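Local coordinates for protein glycoside hydrolase YxiA (PDB 3LV4) that probably hydrolyses alpha-1,5-linked arabinan as a calcium-containing family 43 glycoside hydrolase, with a C-terminal lipocalin-like domain beside the catalytic one, at residues Ser9-His14 with Ala33-Thr38; Tyr217-Gly222 with Tyr229-Ala234; Ile354-Leu359 with Glu375-Gln380; Ile400-Asp405 with Met426-Leu431. All coordinates share one frame; numbering follows the deposited sequence.

Contact 1 (Ser9-His14 with Ala33-Thr38); sequences SEVTVH and ASAKST
Val11 and Val13 both point toward strand 33-37 and converge on one small methyl, Ala35 CB. Val11 comes over it with its whole isopropyl head. With CG1 anti to the carbonyl carbon (chi1 -69°), CG2 falls between the backbone N and that carbon and makes the nearest approach, 3.6 Å from Ala35 CB, while CB and CG1 lie little farther off. Val13 reaches the same methyl from the other end with one branch alone: its CG2 lies 3.9 Å from Ala35 CB and also packs against the backbone at Ser34 C. The second branch, CG1, stands anti to the backbone N (chi1 177°), which turns it to Ala33, where it meets the carbonyl O at 4.1 Å. The chains are closer at this end, Val13 CA and Ala33 CA being 5.6 Å apart. No hydrogen bond crosses the interface. Thr12, between the valines, turns away, and its carbonyl is held by Gln45 NE2; Ser34, between the alanines, also turns away and bonds Ser47 through OG. Val320 of strand 319-327 flanks both valines. The N-terminal chain thus packs between the first and last four-stranded sheets, consistent with two neighbouring blades of the five-bladed beta-propeller of family 43.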
loop_
_atom_site.group_PDB
_atom_site.type_symbol
_atom_site.label_atom_id
_atom_site.label_comp_id
_atom_site.label_asym_id
_atom_site.label_seq_id
_atom_site.Cartn_x
_atom_site.Cartn_y
_atom_site.Cartn_z
ATOM N N SER A 9 -11.558 15.561 -6.997
ATOM C CA SER A 9 -12.431 14.881 -7.946
ATOM C C SER A 9 -12.141 13.399 -7.796
ATOM O O SER A 9 -10.999 12.975 -7.980
ATOM C CB SER A 9 -12.142 15.330 -9.382
ATOM O OG SER A 9 -12.203 16.741 -9.489
ATOM N N GLU A 10 -13.162 12.620 -7.453
ATOM C CA GLU A 10 -12.948 11.245 -7.016
ATOM C C GLU A 10 -12.983 10.247 -8.161
ATOM O O GLU A 10 -13.669 10.448 -9.170
ATOM C CB GLU A 10 -13.999 10.829 -5.971
ATOM C CG GLU A 10 -14.299 11.856 -4.881
ATOM C CD GLU A 10 -13.109 12.168 -3.985
ATOM O OE1 GLU A 10 -12.009 11.610 -4.197
ATOM O OE2 GLU A 10 -13.281 12.983 -3.055
ATOM N N VAL A 11 -12.238 9.160 -7.992
ATOM C CA VAL A 11 -12.300 8.054 -8.935
ATOM C C VAL A 11 -12.338 6.728 -8.208
ATOM O O VAL A 11 -12.011 6.637 -7.021
ATOM C CB VAL A 11 -11.121 8.048 -9.947
ATOM C CG1 VAL A 11 -11.234 9.235 -10.915
ATOM C CG2 VAL A 11 -9.764 8.028 -9.218
ATOM N N THR A 12 -12.748 5.702 -8.938
ATOM C CA THR A 12 -12.865 4.371 -8.385
ATOM C C THR A 12 -11.874 3.468 -9.102
ATOM O O THR A 12 -12.045 3.153 -10.288
ATOM C CB THR A 12 -14.309 3.862 -8.524
ATOM O OG1 THR A 12 -15.184 4.752 -7.817
ATOM C CG2 THR A 12 -14.451 2.471 -7.950
ATOM N N VAL A 13 -10.810 3.101 -8.388
ATOM C CA VAL A 13 -9.749 2.265 -8.939
ATOM C C VAL A 13 -9.260 1.376 -7.811
ATOM O O VAL A 13 -8.531 1.828 -6.927
ATOM C CB VAL A 13 -8.549 3.102 -9.483
ATOM C CG1 VAL A 13 -7.428 2.188 -9.988
ATOM C CG2 VAL A 13 -8.994 4.031 -10.592
ATOM N N HIS A 14 -9.679 0.116 -7.832
ATOM C CA HIS A 14 -9.291 -0.834 -6.789
ATOM C C HIS A 14 -7.822 -1.234 -6.964
ATOM O O HIS A 14 -7.375 -1.485 -8.085
ATOM C CB HIS A 14 -10.196 -2.071 -6.863
ATOM C CG HIS A 14 -10.375 -2.775 -5.555
ATOM N ND1 HIS A 14 -11.312 -2.386 -4.616
ATOM C CD2 HIS A 14 -9.755 -3.862 -5.033
ATOM C CE1 HIS A 14 -11.253 -3.193 -3.573
ATOM N NE2 HIS A 14 -10.314 -4.097 -3.799
ATOM N N ALA A 33 -9.064 -1.056 -14.562
ATOM C CA ALA A 33 -9.467 0.307 -14.213
ATOM C C ALA A 33 -8.252 1.227 -14.174
ATOM O O ALA A 33 -7.144 0.785 -13.866
ATOM C CB ALA A 33 -10.173 0.324 -12.858
ATOM N N SER A 34 -8.463 2.511 -14.465
ATOM C CA SER A 34 -7.373 3.481 -14.421
ATOM C C SER A 34 -7.887 4.911 -14.324
ATOM O O SER A 34 -9.041 5.203 -14.656
ATOM C CB SER A 34 -6.465 3.342 -15.649
ATOM O OG SER A 34 -7.168 3.643 -16.845
ATOM N N ALA A 35 -7.017 5.799 -13.861
ATOM C CA ALA A 35 -7.366 7.205 -13.676
ATOM C C ALA A 35 -6.099 8.023 -13.753
ATOM O O ALA A 35 -5.001 7.479 -13.635
ATOM C CB ALA A 35 -8.048 7.417 -12.334
ATOM N N LYS A 36 -6.243 9.330 -13.953
ATOM C CA LYS A 36 -5.074 10.189 -14.040
ATOM C C LYS A 36 -5.333 11.541 -13.392
ATOM O O LYS A 36 -6.486 11.959 -13.237
ATOM C CB LYS A 36 -4.648 10.377 -15.500
ATOM C CG LYS A 36 -5.706 11.035 -16.376
ATOM C CD LYS A 36 -5.152 11.374 -17.755
ATOM C CE LYS A 36 -6.264 11.713 -18.729
ATOM N NZ LYS A 36 -5.728 11.971 -20.115
ATOM N N SER A 37 -4.255 12.218 -13.012
ATOM C CA SER A 37 -4.357 13.559 -12.436
ATOM C C SER A 37 -3.007 14.227 -12.562
ATOM O O SER A 37 -1.986 13.551 -12.699
ATOM C CB SER A 37 -4.748 13.499 -10.960
ATOM O OG SER A 37 -3.704 12.948 -10.176
ATOM N N THR A 38 -2.986 15.553 -12.501
ATOM C CA THR A 38 -1.712 16.254 -12.449
ATOM C C THR A 38 -1.375 16.715 -11.034
ATOM O O THR A 38 -0.247 17.137 -10.773
ATOM C CB THR A 38 -1.688 17.477 -13.373
ATOM O OG1 THR A 38 -2.798 18.324 -13.064
ATOM C CG2 THR A 38 -1.746 17.053 -14.838
#

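Contact 2 (Tyr217-Gly222 with Tyr229-Ala234); sequences YMSFGG and YNIRVA
The Phe220 ring carries Arg232 on one face, with CD over its centre, 3.5 Å from the centroid in a CH-pi contact, while Met218 SE lies at the ring edge in plane. Beyond CD the guanidinium runs on almost flat over the rim, its plane only 4° from that of the ring. Its own edge is taken by Asn230, whose OD1 accepts a nearly straight bond from Arg232 NE at 2.8 Å (166°), in the planes of both groups. NH1 goes to the carbonyls of Glu268 and Tyr270 and NH2 to that of Lys364, so the guanidinium is fixed against rotation. With a leucine in place of Arg232, Asn230 OD1 and these carbonyls would probably lose their donor, and the polar anchor over Phe220 would go. The other sheet face holds Tyr217, with Val233 CG2 over its ring 3.9 Å from the centroid and Ile231 CG2 at its edge, and Ser219, whose CB lies over the Tyr229 ring, 3.6 Å from CE1. Tyr229 OH bonds Glu201, the predicted proton donor. Four backbone hydrogen bonds, such as Arg232 N to Met218 O at 2.8 Å, tie this antiparallel hairpin, which lies between strands 200-208 and 272-280.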
loop_
_atom_site.group_PDB
_atom_site.type_symbol
_atom_site.label_atom_id
_atom_site.label_comp_id
_atom_site.label_asym_id
_atom_site.label_seq_id
_atom_site.Cartn_x
_atom_site.Cartn_y
_atom_site.Cartn_z
ATOM N N TYR A 217 5.933 -2.317 1.545
ATOM C CA TYR A 217 4.549 -2.111 1.931
ATOM C C TYR A 217 3.759 -3.357 1.579
ATOM O O TYR A 217 4.082 -4.057 0.617
ATOM C CB TYR A 217 3.955 -0.893 1.212
ATOM C CG TYR A 217 4.575 0.409 1.647
ATOM C CD1 TYR A 217 5.703 0.912 1.011
ATOM C CD2 TYR A 217 4.037 1.135 2.702
ATOM C CE1 TYR A 217 6.269 2.109 1.407
ATOM C CE2 TYR A 217 4.596 2.327 3.109
ATOM C CZ TYR A 217 5.711 2.807 2.463
ATOM O OH TYR A 217 6.263 3.990 2.873
HETATM N N MSE A 218 2.730 -3.638 2.372
HETATM C CA MSE A 218 1.875 -4.784 2.137
HETATM C C MSE A 218 0.563 -4.594 2.871
HETATM O O MSE A 218 0.459 -3.761 3.777
HETATM C CB MSE A 218 2.566 -6.069 2.594
HETATM C CG MSE A 218 3.150 -5.978 3.963
HETATM SE SE MSE A 218 4.549 -7.321 4.253
HETATM C CE MSE A 218 5.470 -6.391 5.717
ATOM N N SER A 219 -0.448 -5.344 2.460
ATOM C CA SER A 219 -1.749 -5.268 3.110
ATOM C C SER A 219 -2.008 -6.558 3.860
ATOM O O SER A 219 -1.852 -7.649 3.305
ATOM C CB SER A 219 -2.856 -4.993 2.083
ATOM O OG SER A 219 -2.690 -3.694 1.537
ATOM N N PHE A 220 -2.362 -6.422 5.134
ATOM C CA PHE A 220 -2.719 -7.566 5.973
ATOM C C PHE A 220 -4.247 -7.643 6.065
ATOM O O PHE A 220 -4.937 -6.614 6.029
ATOM C CB PHE A 220 -2.153 -7.395 7.387
ATOM C CG PHE A 220 -0.721 -7.850 7.561
ATOM C CD1 PHE A 220 0.233 -7.630 6.579
ATOM C CD2 PHE A 220 -0.324 -8.455 8.752
ATOM C CE1 PHE A 220 1.557 -8.029 6.770
ATOM C CE2 PHE A 220 0.992 -8.856 8.950
ATOM C CZ PHE A 220 1.935 -8.647 7.951
ATOM N N GLY A 221 -4.784 -8.847 6.214
ATOM C CA GLY A 221 -6.229 -8.995 6.343
ATOM C C GLY A 221 -6.976 -9.077 5.020
ATOM O O GLY A 221 -6.386 -9.347 3.969
ATOM N N GLY A 222 -8.284 -8.842 5.078
ATOM C CA GLY A 222 -9.152 -8.966 3.915
ATOM C C GLY A 222 -9.631 -7.630 3.372
ATOM O O GLY A 222 -9.917 -6.695 4.138
ATOM N N TYR A 229 -8.655 -4.929 6.519
ATOM C CA TYR A 229 -7.517 -4.595 5.651
ATOM C C TYR A 229 -6.710 -3.491 6.297
ATOM O O TYR A 229 -7.272 -2.484 6.737
ATOM C CB TYR A 229 -8.028 -4.055 4.323
ATOM C CG TYR A 229 -7.360 -4.561 3.064
ATOM C CD1 TYR A 229 -6.794 -5.836 2.987
ATOM C CD2 TYR A 229 -7.352 -3.773 1.920
ATOM C CE1 TYR A 229 -6.213 -6.289 1.794
ATOM C CE2 TYR A 229 -6.787 -4.214 0.744
ATOM C CZ TYR A 229 -6.224 -5.465 0.677
ATOM O OH TYR A 229 -5.685 -5.866 -0.525
ATOM N N ASN A 230 -5.398 -3.668 6.353
ATOM C CA ASN A 230 -4.538 -2.629 6.893
ATOM C C ASN A 230 -3.154 -2.666 6.268
ATOM O O ASN A 230 -2.591 -3.739 6.032
ATOM C CB ASN A 230 -4.475 -2.686 8.437
ATOM C CG ASN A 230 -3.865 -3.973 8.960
ATOM O OD1 ASN A 230 -2.761 -3.969 9.512
ATOM N ND2 ASN A 230 -4.583 -5.083 8.802
ATOM N N ILE A 231 -2.623 -1.480 5.991
ATOM C CA ILE A 231 -1.313 -1.341 5.368
ATOM C C ILE A 231 -0.223 -1.462 6.419
ATOM O O ILE A 231 -0.285 -0.819 7.468
ATOM C CB ILE A 231 -1.179 0.011 4.634
ATOM C CG1 ILE A 231 -2.130 0.050 3.432
ATOM C CG2 ILE A 231 0.270 0.243 4.194
ATOM C CD1 ILE A 231 -2.375 1.450 2.862
ATOM N N ARG A 232 0.762 -2.305 6.138
ATOM C CA ARG A 232 1.898 -2.475 7.025
ATOM C C ARG A 232 3.168 -2.302 6.219
ATOM O O ARG A 232 3.157 -2.394 4.983
ATOM C CB ARG A 232 1.880 -3.853 7.695
ATOM C CG ARG A 232 0.592 -4.144 8.453
ATOM C CD ARG A 232 0.759 -5.186 9.559
ATOM N NE ARG A 232 -0.490 -5.322 10.309
ATOM C CZ ARG A 232 -0.608 -5.920 11.492
ATOM N NH1 ARG A 232 0.453 -6.483 12.067
ATOM N NH2 ARG A 232 -1.798 -5.970 12.090
ATOM N N VAL A 233 4.269 -2.053 6.914
ATOM C CA VAL A 233 5.532 -1.830 6.232
ATOM C C VAL A 233 6.672 -2.506 6.993
ATOM O O VAL A 233 6.591 -2.717 8.217
ATOM C CB VAL A 233 5.787 -0.312 6.044
ATOM C CG1 VAL A 233 6.032 0.375 7.403
ATOM C CG2 VAL A 233 6.934 -0.061 5.056
ATOM N N ALA A 234 7.711 -2.878 6.248
ATOM C CA ALA A 234 8.931 -3.437 6.799
ATOM C C ALA A 234 10.059 -2.845 5.969
ATOM O O ALA A 234 9.800 -2.221 4.935
ATOM C CB ALA A 234 8.915 -4.965 6.688
#

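Contact 3 (Ile354-Leu359 with Glu375-Gln380); sequences IGDYEL and EIRLNQ. With CA (calcium ion), chain D.
Tyr357, Leu359, Ile376 and Leu378 make the tight, buried side of this hairpin. Leu378 CD1 sits 3.7 Å from Tyr357 CE2, the side chains crossing at about a right angle, and Ile376 CG2 rests against Leu359 CD2. Paired backbone bonds join the strands, among them Tyr357 N to Ile376 O at 2.8 Å. The opposite face, of Asp356, Glu358, Glu375 and Arg377, is polar and, Glu358 excepted, more open to solvent. Arg377, extended to NE (CG anti to the backbone N, chi1 178°), brings NH1 to within 3.2 Å of Asp356 OD1; this salt bridge lies in the guanidinium plane but meets the carboxylate from above. Glu358 OE2 and Glu375 OE2 each bind the calcium ion at 2.5 Å, their carboxylate planes 85° apart. The bend of Glu358 at chi2 (-68°) swings its carboxylate to the metal, whereas Glu375 reaches it extended. Three waters and Asn281 OD1 complete the site, and water 1 donates to Glu358 OE1 at 2.8 Å, an oxygen that Ser373 OG also bonds. Calcium probably offsets the close approach of the carboxylates. Within the lipocalin-like domain, strand 355-363 pairs on its other side with strand 437-442, and strand 371-378 with strand 383-386.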
loop_
_atom_site.group_PDB
_atom_site.type_symbol
_atom_site.label_atom_id
_atom_site.label_comp_id
_atom_site.label_asym_id
_atom_site.label_seq_id
_atom_site.Cartn_x
_atom_site.Cartn_y
_atom_site.Cartn_z
ATOM N N ILE A 354 0.654 22.923 20.896
ATOM C CA ILE A 354 -0.108 22.832 22.141
ATOM C C ILE A 354 -1.612 22.858 21.842
ATOM O O ILE A 354 -2.049 23.556 20.927
ATOM C CB ILE A 354 0.243 24.003 23.086
ATOM C CG1 ILE A 354 1.579 23.742 23.786
ATOM C CG2 ILE A 354 -0.859 24.221 24.120
ATOM C CD1 ILE A 354 2.255 25.006 24.274
ATOM N N GLY A 355 -2.404 22.089 22.587
ATOM C CA GLY A 355 -3.848 22.127 22.410
ATOM C C GLY A 355 -4.568 20.788 22.410
ATOM O O GLY A 355 -3.961 19.731 22.621
ATOM N N ASP A 356 -5.879 20.840 22.167
ATOM C CA ASP A 356 -6.715 19.640 22.158
ATOM C C ASP A 356 -6.641 18.948 20.802
ATOM O O ASP A 356 -6.585 19.608 19.767
ATOM C CB ASP A 356 -8.170 19.998 22.466
ATOM C CG ASP A 356 -8.342 20.644 23.831
ATOM O OD1 ASP A 356 -7.628 20.264 24.775
ATOM O OD2 ASP A 356 -9.205 21.529 23.966
ATOM N N TYR A 357 -6.633 17.617 20.815
ATOM C CA TYR A 357 -6.586 16.830 19.584
ATOM C C TYR A 357 -7.576 15.679 19.643
ATOM O O TYR A 357 -7.869 15.156 20.721
ATOM C CB TYR A 357 -5.194 16.209 19.383
ATOM C CG TYR A 357 -4.089 17.165 18.988
ATOM C CD1 TYR A 357 -3.629 17.218 17.677
ATOM C CD2 TYR A 357 -3.499 18.010 19.928
ATOM C CE1 TYR A 357 -2.608 18.084 17.306
ATOM C CE2 TYR A 357 -2.486 18.879 19.574
ATOM C CZ TYR A 357 -2.043 18.913 18.258
ATOM O OH TYR A 357 -1.032 19.775 17.899
ATOM N N GLU A 358 -8.063 15.268 18.476
ATOM C CA GLU A 358 -8.676 13.959 18.327
ATOM C C GLU A 358 -7.540 12.971 18.109
ATOM O O GLU A 358 -6.698 13.173 17.238
ATOM C CB GLU A 358 -9.605 13.933 17.114
ATOM C CG GLU A 358 -10.805 14.820 17.261
ATOM C CD GLU A 358 -11.760 14.327 18.316
ATOM O OE1 GLU A 358 -11.744 13.115 18.649
ATOM O OE2 GLU A 358 -12.542 15.162 18.807
ATOM N N LEU A 359 -7.518 11.905 18.902
ATOM C CA LEU A 359 -6.473 10.888 18.815
ATOM C C LEU A 359 -7.035 9.591 18.276
ATOM O O LEU A 359 -8.033 9.083 18.796
ATOM C CB LEU A 359 -5.890 10.610 20.202
ATOM C CG LEU A 359 -4.846 9.490 20.307
ATOM C CD1 LEU A 359 -3.533 9.872 19.628
ATOM C CD2 LEU A 359 -4.592 9.122 21.766
ATOM N N GLU A 375 -10.681 12.466 22.479
ATOM C CA GLU A 375 -10.023 13.743 22.754
ATOM C C GLU A 375 -8.921 13.666 23.795
ATOM O O GLU A 375 -9.094 13.079 24.867
ATOM C CB GLU A 375 -11.044 14.807 23.174
ATOM C CG GLU A 375 -12.101 15.048 22.138
ATOM C CD GLU A 375 -12.988 16.231 22.468
ATOM O OE1 GLU A 375 -12.711 16.946 23.457
ATOM O OE2 GLU A 375 -13.965 16.452 21.731
ATOM N N ILE A 376 -7.789 14.281 23.460
ATOM C CA ILE A 376 -6.672 14.425 24.374
ATOM C C ILE A 376 -6.214 15.871 24.328
ATOM O O ILE A 376 -6.646 16.635 23.462
ATOM C CB ILE A 376 -5.491 13.519 23.968
ATOM C CG1 ILE A 376 -4.939 13.922 22.593
ATOM C CG2 ILE A 376 -5.916 12.050 23.973
ATOM C CD1 ILE A 376 -3.596 13.281 22.265
ATOM N N ARG A 377 -5.355 16.252 25.267
ATOM C CA ARG A 377 -4.710 17.562 25.205
ATOM C C ARG A 377 -3.203 17.429 25.332
ATOM O O ARG A 377 -2.704 16.747 26.232
ATOM C CB ARG A 377 -5.241 18.505 26.290
ATOM C CG ARG A 377 -4.558 19.864 26.269
ATOM C CD ARG A 377 -5.234 20.873 27.186
ATOM N NE ARG A 377 -4.603 22.187 27.073
ATOM C CZ ARG A 377 -4.918 23.097 26.154
ATOM N NH1 ARG A 377 -5.869 22.847 25.259
ATOM N NH2 ARG A 377 -4.285 24.263 26.128
ATOM N N LEU A 378 -2.480 18.057 24.408
ATOM C CA LEU A 378 -1.049 18.240 24.569
ATOM C C LEU A 378 -0.886 19.523 25.365
ATOM O O LEU A 378 -1.028 20.619 24.814
ATOM C CB LEU A 378 -0.352 18.366 23.213
ATOM C CG LEU A 378 -0.490 17.179 22.257
ATOM C CD1 LEU A 378 0.467 17.317 21.078
ATOM C CD2 LEU A 378 -0.271 15.863 22.983
ATOM N N ASN A 379 -0.627 19.385 26.664
ATOM C CA ASN A 379 -0.504 20.541 27.547
ATOM C C ASN A 379 0.842 21.233 27.426
ATOM O O ASN A 379 1.841 20.624 27.047
ATOM C CB ASN A 379 -0.737 20.137 29.005
ATOM C CG ASN A 379 -2.130 19.598 29.240
ATOM O OD1 ASN A 379 -3.049 20.352 29.548
ATOM N ND2 ASN A 379 -2.297 18.289 29.084
ATOM N N GLN A 380 0.858 22.512 27.771
ATOM C CA GLN A 380 2.077 23.299 27.731
ATOM C C GLN A 380 3.180 22.687 28.590
ATOM O O GLN A 380 4.363 22.839 28.291
ATOM C CB GLN A 380 1.785 24.728 28.183
ATOM C CG GLN A 380 2.982 25.647 28.118
ATOM C CD GLN A 380 2.597 27.084 28.351
ATOM O OE1 GLN A 380 1.593 27.562 27.818
ATOM N NE2 GLN A 380 3.392 27.789 29.151
HETATM CA CA CA D . -14.781 15.160 19.791
HETATM O O HOH W 1 -14.130 12.757 20.049
HETATM O O HOH W 2 -16.775 14.026 21.416
HETATM O O HOH W 3 -15.085 17.641 18.815
#

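Contact 4 (Ile400-Asp405 with Met426-Leu431); sequences IELKID and MTFSAL
Ile400 and Leu402 meet Phe428 and Ala430 without any polar bond; the one polar side-chain link within either segment, Lys403 NZ to Glu401 OE2 at 3.3 Å, is weak and does not face the partner strand. This is the interior of a closed antiparallel barrel of eight strands, the calycin fold of the lipocalin-like domain. Strands 399-404 and 423-432 are next but one, either side of strand 407-418; their axes approach to 7.9 Å and cross at -63°, and their inward side chains meet within the barrel. Phe428, with CG between its backbone N and carbonyl carbon (chi1 64°), presents one face to Ile400. The extended Ile400 side chain sets CD1 over that face in a CH-pi contact, 4.1 Å from the centroid and displaced toward CG. Leu402 approaches the far end of the ring obliquely, CD2 lying 3.7 Å from Phe428 CE1. Strand 355-363 supplies Tyr357, whose ring also meets Phe428. A serine in place of Phe428 is likely to open a gap in the core and leave Ile400 CD1 and Leu402 CD2 without their common partner. The other Leu402 branch turns to the small residue beyond, where CD1 touches Ala430 CB at 3.7 Å.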
loop_
_atom_site.group_PDB
_atom_site.type_symbol
_atom_site.label_atom_id
_atom_site.label_comp_id
_atom_site.label_asym_id
_atom_site.label_seq_id
_atom_site.Cartn_x
_atom_site.Cartn_y
_atom_site.Cartn_z
ATOM N N ILE A 400 7.716 14.956 16.689
ATOM C CA ILE A 400 7.052 14.746 17.962
ATOM C C ILE A 400 7.561 13.469 18.597
ATOM O O ILE A 400 7.897 12.500 17.902
ATOM C CB ILE A 400 5.503 14.674 17.838
ATOM C CG1 ILE A 400 4.856 14.668 19.230
ATOM C CG2 ILE A 400 5.061 13.445 17.033
ATOM C CD1 ILE A 400 3.347 14.725 19.195
ATOM N N GLU A 401 7.642 13.481 19.919
ATOM C CA GLU A 401 7.837 12.262 20.686
ATOM C C GLU A 401 6.697 12.188 21.696
ATOM O O GLU A 401 6.393 13.181 22.349
ATOM C CB GLU A 401 9.187 12.298 21.404
ATOM C CG GLU A 401 9.558 11.004 22.082
ATOM C CD GLU A 401 10.909 11.084 22.778
ATOM O OE1 GLU A 401 11.674 12.042 22.523
ATOM O OE2 GLU A 401 11.209 10.181 23.571
ATOM N N LEU A 402 6.042 11.034 21.799
ATOM C CA LEU A 402 4.978 10.852 22.786
ATOM C C LEU A 402 5.220 9.594 23.584
ATOM O O LEU A 402 5.761 8.613 23.068
ATOM C CB LEU A 402 3.602 10.707 22.128
ATOM C CG LEU A 402 3.153 11.626 21.007
ATOM C CD1 LEU A 402 3.521 11.003 19.674
ATOM C CD2 LEU A 402 1.644 11.830 21.117
ATOM N N LYS A 403 4.804 9.620 24.842
ATOM C CA LYS A 403 4.813 8.416 25.656
ATOM C C LYS A 403 3.410 8.142 26.148
ATOM O O LYS A 403 2.867 8.894 26.958
ATOM C CB LYS A 403 5.791 8.543 26.819
ATOM C CG LYS A 403 7.245 8.568 26.384
ATOM C CD LYS A 403 8.164 8.363 27.585
ATOM C CE LYS A 403 9.613 8.165 27.157
ATOM N NZ LYS A 403 10.174 9.419 26.605
ATOM N N ILE A 404 2.830 7.062 25.632
ATOM C CA ILE A 404 1.449 6.687 25.900
ATOM C C ILE A 404 1.388 5.175 25.983
ATOM O O ILE A 404 2.112 4.493 25.261
ATOM C CB ILE A 404 0.537 7.097 24.720
ATOM C CG1 ILE A 404 0.576 8.608 24.505
ATOM C CG2 ILE A 404 -0.880 6.618 24.942
ATOM C CD1 ILE A 404 0.036 9.032 23.131
ATOM N N ASP A 405 0.527 4.656 26.857
ATOM C CA ASP A 405 0.183 3.231 26.851
ATOM C C ASP A 405 1.422 2.342 26.978
ATOM O O ASP A 405 1.482 1.255 26.385
ATOM C CB ASP A 405 -0.621 2.870 25.582
ATOM C CG ASP A 405 -2.041 3.473 25.577
ATOM O OD1 ASP A 405 -2.719 3.428 26.628
ATOM O OD2 ASP A 405 -2.495 3.977 24.517
HETATM N N MSE A 426 -3.795 21.313 12.749
HETATM C CA MSE A 426 -2.473 20.770 13.038
HETATM C C MSE A 426 -2.610 19.269 13.241
HETATM O O MSE A 426 -3.537 18.819 13.903
HETATM C CB MSE A 426 -1.882 21.405 14.303
HETATM C CG MSE A 426 -0.524 20.811 14.711
HETATM SE SE MSE A 426 0.851 21.048 13.316
HETATM C CE MSE A 426 1.033 23.002 13.446
ATOM N N THR A 427 -1.702 18.484 12.675
ATOM C CA THR A 427 -1.758 17.048 12.892
ATOM C C THR A 427 -0.421 16.532 13.400
ATOM O O THR A 427 0.596 17.208 13.302
ATOM C CB THR A 427 -2.131 16.281 11.595
ATOM O OG1 THR A 427 -0.999 16.231 10.711
ATOM C CG2 THR A 427 -3.308 16.962 10.888
ATOM N N PHE A 428 -0.435 15.330 13.963
ATOM C CA PHE A 428 0.788 14.583 14.165
ATOM C C PHE A 428 0.522 13.124 13.833
ATOM O O PHE A 428 -0.618 12.668 13.864
ATOM C CB PHE A 428 1.352 14.750 15.592
ATOM C CG PHE A 428 0.470 14.202 16.680
ATOM C CD1 PHE A 428 0.480 12.848 16.985
ATOM C CD2 PHE A 428 -0.337 15.051 17.430
ATOM C CE1 PHE A 428 -0.319 12.340 18.007
ATOM C CE2 PHE A 428 -1.135 14.554 18.455
ATOM C CZ PHE A 428 -1.131 13.193 18.739
ATOM N N SER A 429 1.579 12.405 13.486
ATOM C CA SER A 429 1.462 10.996 13.143
ATOM C C SER A 429 2.737 10.341 13.618
ATOM O O SER A 429 3.825 10.805 13.288
ATOM C CB SER A 429 1.308 10.816 11.632
ATOM O OG SER A 429 1.193 9.441 11.291
ATOM N N ALA A 430 2.617 9.288 14.418
ATOM C CA ALA A 430 3.803 8.712 15.041
ATOM C C ALA A 430 3.722 7.191 15.163
ATOM O O ALA A 430 2.643 6.605 15.041
ATOM C CB ALA A 430 4.046 9.352 16.415
ATOM N N LEU A 431 4.873 6.565 15.415
ATOM C CA LEU A 431 4.977 5.113 15.474
ATOM C C LEU A 431 5.825 4.689 16.657
ATOM O O LEU A 431 6.795 5.362 16.999
ATOM C CB LEU A 431 5.650 4.575 14.204
ATOM C CG LEU A 431 4.885 4.600 12.871
ATOM C CD1 LEU A 431 5.830 4.319 11.703
ATOM C CD2 LEU A 431 3.741 3.588 12.881
#

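In the fold
Contacts 1 and 2 belong to the catalytic propeller, contacts 3 and 4 to the C-terminal barrel. The first two have centres 21 Å apart and flank the presumed active site: in contact 1 the side chain of Val13 is about 7 Å from that of Asp15, the predicted proton acceptor, and in contact 2 that of Tyr229 is about 3 Å from that of Glu201. Contacts 3 and 4 share one core, their centres 11 Å apart, with Tyr357 CD1 3.7 Å from Phe428 CE2. Contact 4 comes within about 6 Å of contact 2 at the nearest atoms, without touching. The calcium of contact 3 joins the two domains through Asn281.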